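Local coordinates for protein bowman-Birk type bran trypsin inhibitor (Oryza sativa, PDB 2QN5) that probably inhibits trypsin-like serine endopeptidases, this fragment of a longer rice Bowman-Birk protein holding two inhibitor repeats, at residues C7-K12 against F66-P71; P20-C25 against I57-D62. All coordinates share one frame; numbering follows the deposited sequence.

Contact 1. Residues C7-K12 against F66-P71; sequences CCDNIK and FCTPRP
Asp9 OD1 is gripped by two donors from the facing loop: Cys67 N lies 3.3 Å from it, and Thr68 OG1 donates its proton across 3.0 Å. They approach from opposite faces of the carboxylate plane, both well out of it, and Thr68 N adds a weak third bond. With CG beside the backbone N of Asp9 (chi1 -68°), the carboxylate is carried over to the start of the 67-68 backbone, where its chain and that of Thr68 cross at about a right angle. Arg70 NH1 stands 4.3 Å from Asp9 OD1 and may steady the negative charge, although no N-H is aimed at the oxygen.

The covalent tie lies alongside: Cys7 SG and Cys67 SG form a disulfide with chi3 of 96°. Next to it, the CA-H of Phe66 points almost straight at Cys8 O, the CA and O being 3.4 Å apart. The Phe66 ring presents its edge to Asp9 O, with CE2 at 3.6 Å, while the NE of Arg70 sits over the centre of one face. Ile11 CD1 touches the ring more loosely, 4.5 Å from CE2.

Asp27 receives the backbone N-H of Asp9, and Asn10 OD1 bonds to His125 of the second repeat. A disulfide joining the entry and exit of an inhibitor repeat is characteristic of the Bowman-Birk fold; here it closes repeat 3-69 at the junction with the next.

Contact 2. Residues P20-C25 against I57-D62; sequences PPQWRC and IYWGAD
Trp23 and Tyr58 form an antiparallel hydrogen-bonded pair, each backbone satisfying the other: Trp23 N donates to Tyr58 O over 2.7 Å, and Tyr58 N returns a bond to Trp23 O over 2.9 Å. The two strand segments run at 145°, their axes coming within 4.6 Å. The indole N-H of Trp23 is also satisfied, since NE1 meets Gly60 O at 2.7 Å, almost straight (171°), the oxygen lying in the ring plane and the donor in the carbonyl plane. Beyond the paired strands, Gly60 N gives only a weak bond to Pro21 O. Pro21 CB covers one face of the Trp23 indole, and Arg13 makes a cation-pi contact with the ring.

Gln22, Arg24, Ile57 and Trp59 share the other face of the sheet. Trp59 CG lies anti to its own backbone N (chi1 -178°), which swings the indole alongside the Gln22 chain, whose CG makes a CH-pi contact 3.9 Å from the five-membered ring centroid; the amide stands nearly upright on the indole. Trp59 CD1 also meets Pro20 CG at 3.5 Å. The Gln22 amide finds its partners beyond the strands: OE1 a weak bond to Thr16, NE2 a backbone of the chain of another protein, a polar side chain of which takes Arg24 NH1. Replacing Trp59 by an alanine would probably open a gap beside Pro20 and take away the ring face that Gln22 lies on, leaving its chain less firmly placed.

The pairing joins the central strand 22-25 to the outer strand 54-59 of the three-stranded Bowman-Birk sheet, next to the predicted trypsin-reactive bond Lys17-Pro18.

From the N terminus, the chain passes through residues 7-12 into strand 11-13, crosses the predicted reactive-site loop, and returns as strand 22-25. After the long excursion that follows, strand 54-59 pairs with 22-25 and closes contact 2; the chain then runs on to 66-71 and closes contact 1. Contact 2 is thus nested inside the loop closed by contact 1, their centres about 14 Å apart. The two are joined directly: Cys8 SG and Cys25 SG form a disulfide, and Lys12 N lies 3.0 Å from Arg24 O in a probable hydrogen bond. Together they tie the three-stranded sheet to the junction of the two repeats.

Contact 1. Residues C7-K12 against F66-P71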
ATOM      1  N   CYS A   7      -5.395  14.789  17.808  1.00 57.36           N
ATOM      2  CA  CYS A   7      -4.653  15.597  16.856  1.00 58.33           C
ATOM      3  C   CYS A   7      -3.255  14.998  16.762  1.00 57.95           C
ATOM      4  O   CYS A   7      -2.901  14.137  17.557  1.00 56.63           O
ATOM      5  CB  CYS A   7      -4.576  17.058  17.324  1.00 58.87           C
ATOM      6  SG  CYS A   7      -3.476  17.320  18.749  1.00 61.13           S
ATOM      7  N   CYS A   8      -2.474  15.422  15.776  1.00 59.49           N
ATOM      8  CA  CYS A   8      -1.106  14.924  15.648  1.00 62.67           C
ATOM      9  C   CYS A   8      -0.362  15.821  14.675  1.00 65.06           C
ATOM     10  O   CYS A   8      -0.921  16.230  13.658  1.00 64.55           O
ATOM     11  CB  CYS A   8      -1.064  13.457  15.167  1.00 61.72           C
ATOM     12  SG  CYS A   8       0.629  12.762  15.134  1.00 60.58           S
ATOM     13  N   ASP A   9       0.885  16.148  15.020  1.00 67.77           N
ATOM     14  CA  ASP A   9       1.737  17.016  14.203  1.00 69.53           C
ATOM     15  C   ASP A   9       2.681  16.148  13.400  1.00 70.40           C
ATOM     16  O   ASP A   9       2.585  16.080  12.170  1.00 70.88           O
ATOM     17  CB  ASP A   9       2.537  17.975  15.094  1.00 70.06           C
ATOM     18  CG  ASP A   9       1.658  19.003  15.782  1.00 71.96           C
ATOM     19  OD1 ASP A   9       1.093  19.874  15.085  1.00 71.58           O
ATOM     20  OD2 ASP A   9       1.522  18.938  17.019  1.00 72.77           O
ATOM     21  N   ASN A  10       3.600  15.487  14.100  1.00 70.21           N
ATOM     22  CA  ASN A  10       4.525  14.596  13.435  1.00 70.06           C
ATOM     23  C   ASN A  10       3.754  13.361  13.036  1.00 70.19           C
ATOM     24  O   ASN A  10       3.656  12.394  13.801  1.00 70.53           O
ATOM     25  CB  ASN A  10       5.679  14.220  14.350  1.00 70.26           C
ATOM     26  CG  ASN A  10       6.771  15.256  14.345  1.00 69.85           C
ATOM     27  OD1 ASN A  10       7.305  15.591  13.286  1.00 69.63           O
ATOM     28  ND2 ASN A  10       7.117  15.775  15.525  1.00 68.01           N
ATOM     29  N   ILE A  11       3.182  13.420  11.836  1.00 69.09           N
ATOM     30  CA  ILE A  11       2.410  12.310  11.293  1.00 67.93           C
ATOM     31  C   ILE A  11       3.267  11.591  10.264  1.00 66.86           C
ATOM     32  O   ILE A  11       3.665  12.176   9.257  1.00 66.80           O
ATOM     33  CB  ILE A  11       1.106  12.788  10.600  1.00 68.35           C
ATOM     34  CG1 ILE A  11       0.238  13.587  11.578  1.00 68.49           C
ATOM     35  CG2 ILE A  11       0.321  11.587  10.110  1.00 67.74           C
ATOM     36  CD1 ILE A  11      -0.991  14.203  10.938  1.00 60.41           C
ATOM     37  N   LYS A  12       3.565  10.327  10.533  1.00 65.18           N
ATOM     38  CA  LYS A  12       4.373   9.538   9.618  1.00 63.58           C
ATOM     39  C   LYS A  12       3.464   8.656   8.785  1.00 62.27           C
ATOM     40  O   LYS A  12       2.429   8.202   9.269  1.00 62.35           O
ATOM     41  CB  LYS A  12       5.373   8.666  10.394  1.00 64.38           C
ATOM     42  CG  LYS A  12       6.231   7.742   9.518  1.00 64.30           C
ATOM     43  CD  LYS A  12       6.986   8.504   8.402  1.00 63.95           C
ATOM     44  CE  LYS A  12       7.996   9.515   8.956  1.00 62.14           C
ATOM     45  NZ  LYS A  12       8.838  10.137   7.896  1.00 60.69           N
ATOM     46  N   PHE A  66      -3.976  18.846  12.495  1.00 55.23           N
ATOM     47  CA  PHE A  66      -2.766  19.111  13.252  1.00 57.12           C
ATOM     48  C   PHE A  66      -3.147  19.604  14.636  1.00 57.83           C
ATOM     49  O   PHE A  66      -4.304  19.926  14.902  1.00 57.53           O
ATOM     50  CB  PHE A  66      -1.893  20.146  12.548  1.00 57.65           C
ATOM     51  CG  PHE A  66      -1.230  19.628  11.307  1.00 58.74           C
ATOM     52  CD1 PHE A  66      -1.780  19.864  10.056  1.00 59.47           C
ATOM     53  CD2 PHE A  66      -0.064  18.873  11.397  1.00 59.49           C
ATOM     54  CE1 PHE A  66      -1.179  19.348   8.901  1.00 61.44           C
ATOM     55  CE2 PHE A  66       0.548  18.353  10.255  1.00 60.56           C
ATOM     56  CZ  PHE A  66      -0.008  18.589   9.003  1.00 60.88           C
ATOM     57  N   CYS A  67      -2.166  19.640  15.525  1.00 59.57           N
ATOM     58  CA  CYS A  67      -2.398  20.101  16.885  1.00 60.79           C
ATOM     59  C   CYS A  67      -2.190  21.617  16.955  1.00 61.41           C
ATOM     60  O   CYS A  67      -2.796  22.303  17.777  1.00 61.51           O
ATOM     61  CB  CYS A  67      -1.436  19.396  17.837  1.00 59.98           C
ATOM     62  SG  CYS A  67      -1.631  17.581  17.935  1.00 59.20           S
ATOM     63  N   THR A  68      -1.333  22.120  16.072  1.00 61.52           N
ATOM     64  CA  THR A  68      -1.002  23.538  15.991  1.00 62.15           C
ATOM     65  C   THR A  68      -1.024  23.955  14.523  1.00 63.59           C
ATOM     66  O   THR A  68      -0.215  23.478  13.732  1.00 64.07           O
ATOM     67  CB  THR A  68       0.405  23.789  16.561  1.00 62.27           C
ATOM     68  OG1 THR A  68       1.265  22.704  16.194  1.00 62.34           O
ATOM     69  CG2 THR A  68       0.358  23.916  18.082  1.00 61.73           C
ATOM     70  N   PRO A  69      -1.932  24.873  14.141  1.00 64.63           N
ATOM     71  CA  PRO A  69      -2.031  25.322  12.744  1.00 65.30           C
ATOM     72  C   PRO A  69      -0.740  25.731  12.043  1.00 67.17           C
ATOM     73  O   PRO A  69       0.306  25.930  12.661  1.00 66.88           O
ATOM     74  CB  PRO A  69      -3.062  26.454  12.802  1.00 63.14           C
ATOM     75  CG  PRO A  69      -2.953  26.952  14.195  1.00 62.81           C
ATOM     76  CD  PRO A  69      -2.791  25.692  15.012  1.00 63.80           C
ATOM     77  N   ARG A  70      -0.843  25.863  10.729  1.00 69.55           N
ATOM     78  CA  ARG A  70       0.287  26.208   9.894  1.00 71.03           C
ATOM     79  C   ARG A  70      -0.018  27.374   8.983  1.00 72.15           C
ATOM     80  O   ARG A  70      -1.100  27.472   8.431  1.00 71.56           O
ATOM     81  CB  ARG A  70       0.652  24.998   9.059  1.00 72.91           C
ATOM     82  CG  ARG A  70       1.056  23.826   9.910  1.00 74.68           C
ATOM     83  CD  ARG A  70       0.738  22.503   9.264  1.00 75.68           C
ATOM     84  NE  ARG A  70       1.208  21.404  10.102  1.00 76.25           N
ATOM     85  CZ  ARG A  70       2.487  21.178  10.388  1.00 75.30           C
ATOM     86  NH1 ARG A  70       2.824  20.155  11.159  1.00 74.64           N
ATOM     87  NH2 ARG A  70       3.428  21.971   9.896  1.00 75.82           N
ATOM     88  N   PRO A  71       0.961  28.260   8.793  1.00 73.55           N
ATOM     89  CA  PRO A  71       0.807  29.439   7.941  1.00 73.87           C
ATOM     90  C   PRO A  71      -0.089  29.148   6.746  1.00 75.22           C
ATOM     91  O   PRO A  71      -1.019  29.901   6.454  1.00 76.00           O
ATOM     92  CB  PRO A  71       2.239  29.737   7.531  1.00 74.11           C
ATOM     93  CG  PRO A  71       3.016  29.350   8.760  1.00 73.89           C
ATOM     94  CD  PRO A  71       2.380  28.037   9.134  1.00 73.95           C
TER

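Contact 2. Residues P20-C25 against I57-D62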
ATOM      1  N   PRO A  20      -7.319   2.940   2.163  1.00 46.64           N
ATOM      2  CA  PRO A  20      -6.491   4.127   2.394  1.00 45.97           C
ATOM      3  C   PRO A  20      -5.157   3.849   3.083  1.00 46.44           C
ATOM      4  O   PRO A  20      -4.909   2.740   3.557  1.00 47.01           O
ATOM      5  CB  PRO A  20      -7.384   4.979   3.269  1.00 46.33           C
ATOM      6  CG  PRO A  20      -7.964   3.959   4.141  1.00 46.75           C
ATOM      7  CD  PRO A  20      -8.405   2.910   3.153  1.00 46.83           C
ATOM      8  N   PRO A  21      -4.285   4.863   3.156  1.00 46.54           N
ATOM      9  CA  PRO A  21      -2.983   4.701   3.794  1.00 46.40           C
ATOM     10  C   PRO A  21      -3.086   4.295   5.251  1.00 48.72           C
ATOM     11  O   PRO A  21      -4.139   4.410   5.863  1.00 49.33           O
ATOM     12  CB  PRO A  21      -2.342   6.075   3.615  1.00 45.40           C
ATOM     13  CG  PRO A  21      -2.890   6.511   2.324  1.00 45.71           C
ATOM     14  CD  PRO A  21      -4.352   6.152   2.455  1.00 45.96           C
ATOM     15  N   GLN A  22      -1.983   3.798   5.790  1.00 50.31           N
ATOM     16  CA  GLN A  22      -1.922   3.389   7.179  1.00 52.28           C
ATOM     17  C   GLN A  22      -0.905   4.332   7.738  1.00 53.65           C
ATOM     18  O   GLN A  22       0.204   4.420   7.217  1.00 54.89           O
ATOM     19  CB  GLN A  22      -1.424   1.952   7.303  1.00 52.69           C
ATOM     20  CG  GLN A  22      -2.164   0.992   6.393  1.00 52.72           C
ATOM     21  CD  GLN A  22      -1.882  -0.453   6.701  1.00 53.95           C
ATOM     22  OE1 GLN A  22      -0.724  -0.871   6.772  1.00 53.35           O
ATOM     23  NE2 GLN A  22      -2.944  -1.234   6.882  1.00 53.40           N
ATOM     24  N   TRP A  23      -1.273   5.063   8.782  1.00 54.32           N
ATOM     25  CA  TRP A  23      -0.333   6.014   9.354  1.00 54.23           C
ATOM     26  C   TRP A  23      -0.027   5.801  10.839  1.00 56.11           C
ATOM     27  O   TRP A  23      -0.774   5.139  11.568  1.00 56.32           O
ATOM     28  CB  TRP A  23      -0.828   7.448   9.135  1.00 50.76           C
ATOM     29  CG  TRP A  23      -1.802   7.628   8.013  1.00 48.28           C
ATOM     30  CD1 TRP A  23      -3.031   7.042   7.896  1.00 47.75           C
ATOM     31  CD2 TRP A  23      -1.692   8.547   6.916  1.00 47.50           C
ATOM     32  NE1 TRP A  23      -3.699   7.550   6.805  1.00 47.36           N
ATOM     33  CE2 TRP A  23      -2.900   8.474   6.185  1.00 46.93           C
ATOM     34  CE3 TRP A  23      -0.697   9.432   6.487  1.00 46.27           C
ATOM     35  CZ2 TRP A  23      -3.140   9.254   5.047  1.00 44.68           C
ATOM     36  CZ3 TRP A  23      -0.938  10.210   5.353  1.00 46.35           C
ATOM     37  CH2 TRP A  23      -2.151  10.114   4.648  1.00 45.08           C
ATOM     38  N   ARG A  24       1.092   6.376  11.266  1.00 58.07           N
ATOM     39  CA  ARG A  24       1.541   6.307  12.647  1.00 59.53           C
ATOM     40  C   ARG A  24       1.706   7.741  13.168  1.00 59.38           C
ATOM     41  O   ARG A  24       1.959   8.663  12.389  1.00 58.39           O
ATOM     42  CB  ARG A  24       2.868   5.545  12.708  1.00 61.36           C
ATOM     43  CG  ARG A  24       3.447   5.389  14.094  1.00 64.58           C
ATOM     44  CD  ARG A  24       4.596   4.400  14.093  1.00 66.50           C
ATOM     45  NE  ARG A  24       4.195   3.094  13.559  1.00 68.25           N
ATOM     46  CZ  ARG A  24       4.862   1.959  13.768  1.00 68.39           C
ATOM     47  NH1 ARG A  24       5.963   1.964  14.514  1.00 68.42           N
ATOM     48  NH2 ARG A  24       4.441   0.824  13.217  1.00 67.17           N
ATOM     49  N   CYS A  25       1.536   7.938  14.474  1.00 60.12           N
ATOM     50  CA  CYS A  25       1.696   9.276  15.045  1.00 61.12           C
ATOM     51  C   CYS A  25       2.850   9.344  16.025  1.00 62.94           C
ATOM     52  O   CYS A  25       2.930   8.559  16.965  1.00 62.14           O
ATOM     53  CB  CYS A  25       0.422   9.754  15.744  1.00 60.85           C
ATOM     54  SG  CYS A  25       0.686  11.337  16.592  1.00 59.45           S
ATOM     55  N   ILE A  57      -1.270   2.040  14.889  1.00 54.24           N
ATOM     56  CA  ILE A  57      -1.394   2.510  13.521  1.00 50.60           C
ATOM     57  C   ILE A  57      -2.840   2.681  13.133  1.00 49.28           C
ATOM     58  O   ILE A  57      -3.638   1.750  13.267  1.00 49.67           O
ATOM     59  CB  ILE A  57      -0.760   1.550  12.502  1.00 48.31           C
ATOM     60  CG1 ILE A  57       0.717   1.338  12.826  1.00 48.91           C
ATOM     61  CG2 ILE A  57      -0.891   2.144  11.101  1.00 49.16           C
ATOM     62  CD1 ILE A  57       1.389   0.280  11.970  1.00 60.41           C
ATOM     63  N   TYR A  58      -3.163   3.886  12.670  1.00 46.69           N
ATOM     64  CA  TYR A  58      -4.502   4.222  12.207  1.00 44.63           C
ATOM     65  C   TYR A  58      -4.464   3.953  10.718  1.00 46.33           C
ATOM     66  O   TYR A  58      -3.471   4.262  10.059  1.00 46.52           O
ATOM     67  CB  TYR A  58      -4.800   5.696  12.430  1.00 40.60           C
ATOM     68  CG  TYR A  58      -6.053   6.172  11.758  1.00 37.09           C
ATOM     69  CD1 TYR A  58      -7.300   5.740  12.177  1.00 36.98           C
ATOM     70  CD2 TYR A  58      -5.993   7.068  10.709  1.00 36.43           C
ATOM     71  CE1 TYR A  58      -8.461   6.198  11.562  1.00 37.17           C
ATOM     72  CE2 TYR A  58      -7.143   7.532  10.087  1.00 37.53           C
ATOM     73  CZ  TYR A  58      -8.365   7.095  10.516  1.00 38.18           C
ATOM     74  OH  TYR A  58      -9.492   7.545   9.885  1.00 39.20           O
ATOM     75  N   TRP A  59      -5.539   3.373  10.201  1.00 45.95           N
ATOM     76  CA  TRP A  59      -5.641   3.052   8.791  1.00 45.82           C
ATOM     77  C   TRP A  59      -6.863   3.784   8.277  1.00 46.68           C
ATOM     78  O   TRP A  59      -7.982   3.369   8.543  1.00 48.32           O
ATOM     79  CB  TRP A  59      -5.824   1.553   8.647  1.00 46.71           C
ATOM     80  CG  TRP A  59      -5.896   1.037   7.251  1.00 47.66           C
ATOM     81  CD1 TRP A  59      -6.040   1.760   6.098  1.00 48.20           C
ATOM     82  CD2 TRP A  59      -5.876  -0.344   6.860  1.00 48.84           C
ATOM     83  NE1 TRP A  59      -6.112   0.909   5.013  1.00 48.82           N
ATOM     84  CE2 TRP A  59      -6.014  -0.386   5.458  1.00 48.86           C
ATOM     85  CE3 TRP A  59      -5.755  -1.549   7.564  1.00 48.19           C
ATOM     86  CZ2 TRP A  59      -6.034  -1.589   4.751  1.00 47.57           C
ATOM     87  CZ3 TRP A  59      -5.776  -2.734   6.861  1.00 46.70           C
ATOM     88  CH2 TRP A  59      -5.914  -2.750   5.473  1.00 46.02           C
ATOM     89  N   GLY A  60      -6.662   4.879   7.556  1.00 45.65           N
ATOM     90  CA  GLY A  60      -7.800   5.612   7.051  1.00 42.69           C
ATOM     91  C   GLY A  60      -7.427   6.741   6.122  1.00 43.06           C
ATOM     92  O   GLY A  60      -6.256   7.085   5.977  1.00 42.44           O
ATOM     93  N   ALA A  61      -8.444   7.318   5.492  1.00 41.84           N
ATOM     94  CA  ALA A  61      -8.248   8.418   4.569  1.00 41.50           C
ATOM     95  C   ALA A  61      -7.564   9.592   5.237  1.00 43.97           C
ATOM     96  O   ALA A  61      -6.515  10.024   4.788  1.00 45.80           O
ATOM     97  CB  ALA A  61      -9.565   8.857   4.023  1.00 39.49           C
ATOM     98  N   ASP A  62      -8.162  10.096   6.317  1.00 45.69           N
ATOM     99  CA  ASP A  62      -7.647  11.248   7.048  1.00 46.94           C
ATOM    100  C   ASP A  62      -6.799  10.890   8.266  1.00 48.19           C
ATOM    101  O   ASP A  62      -7.297  10.282   9.210  1.00 48.36           O
ATOM    102  CB  ASP A  62      -8.829  12.116   7.491  1.00 50.08           C
ATOM    103  CG  ASP A  62      -8.402  13.403   8.190  1.00 53.72           C
ATOM    104  OD1 ASP A  62      -9.270  14.288   8.378  1.00 54.24           O
ATOM    105  OD2 ASP A  62      -7.211  13.529   8.555  1.00 55.78           O
TER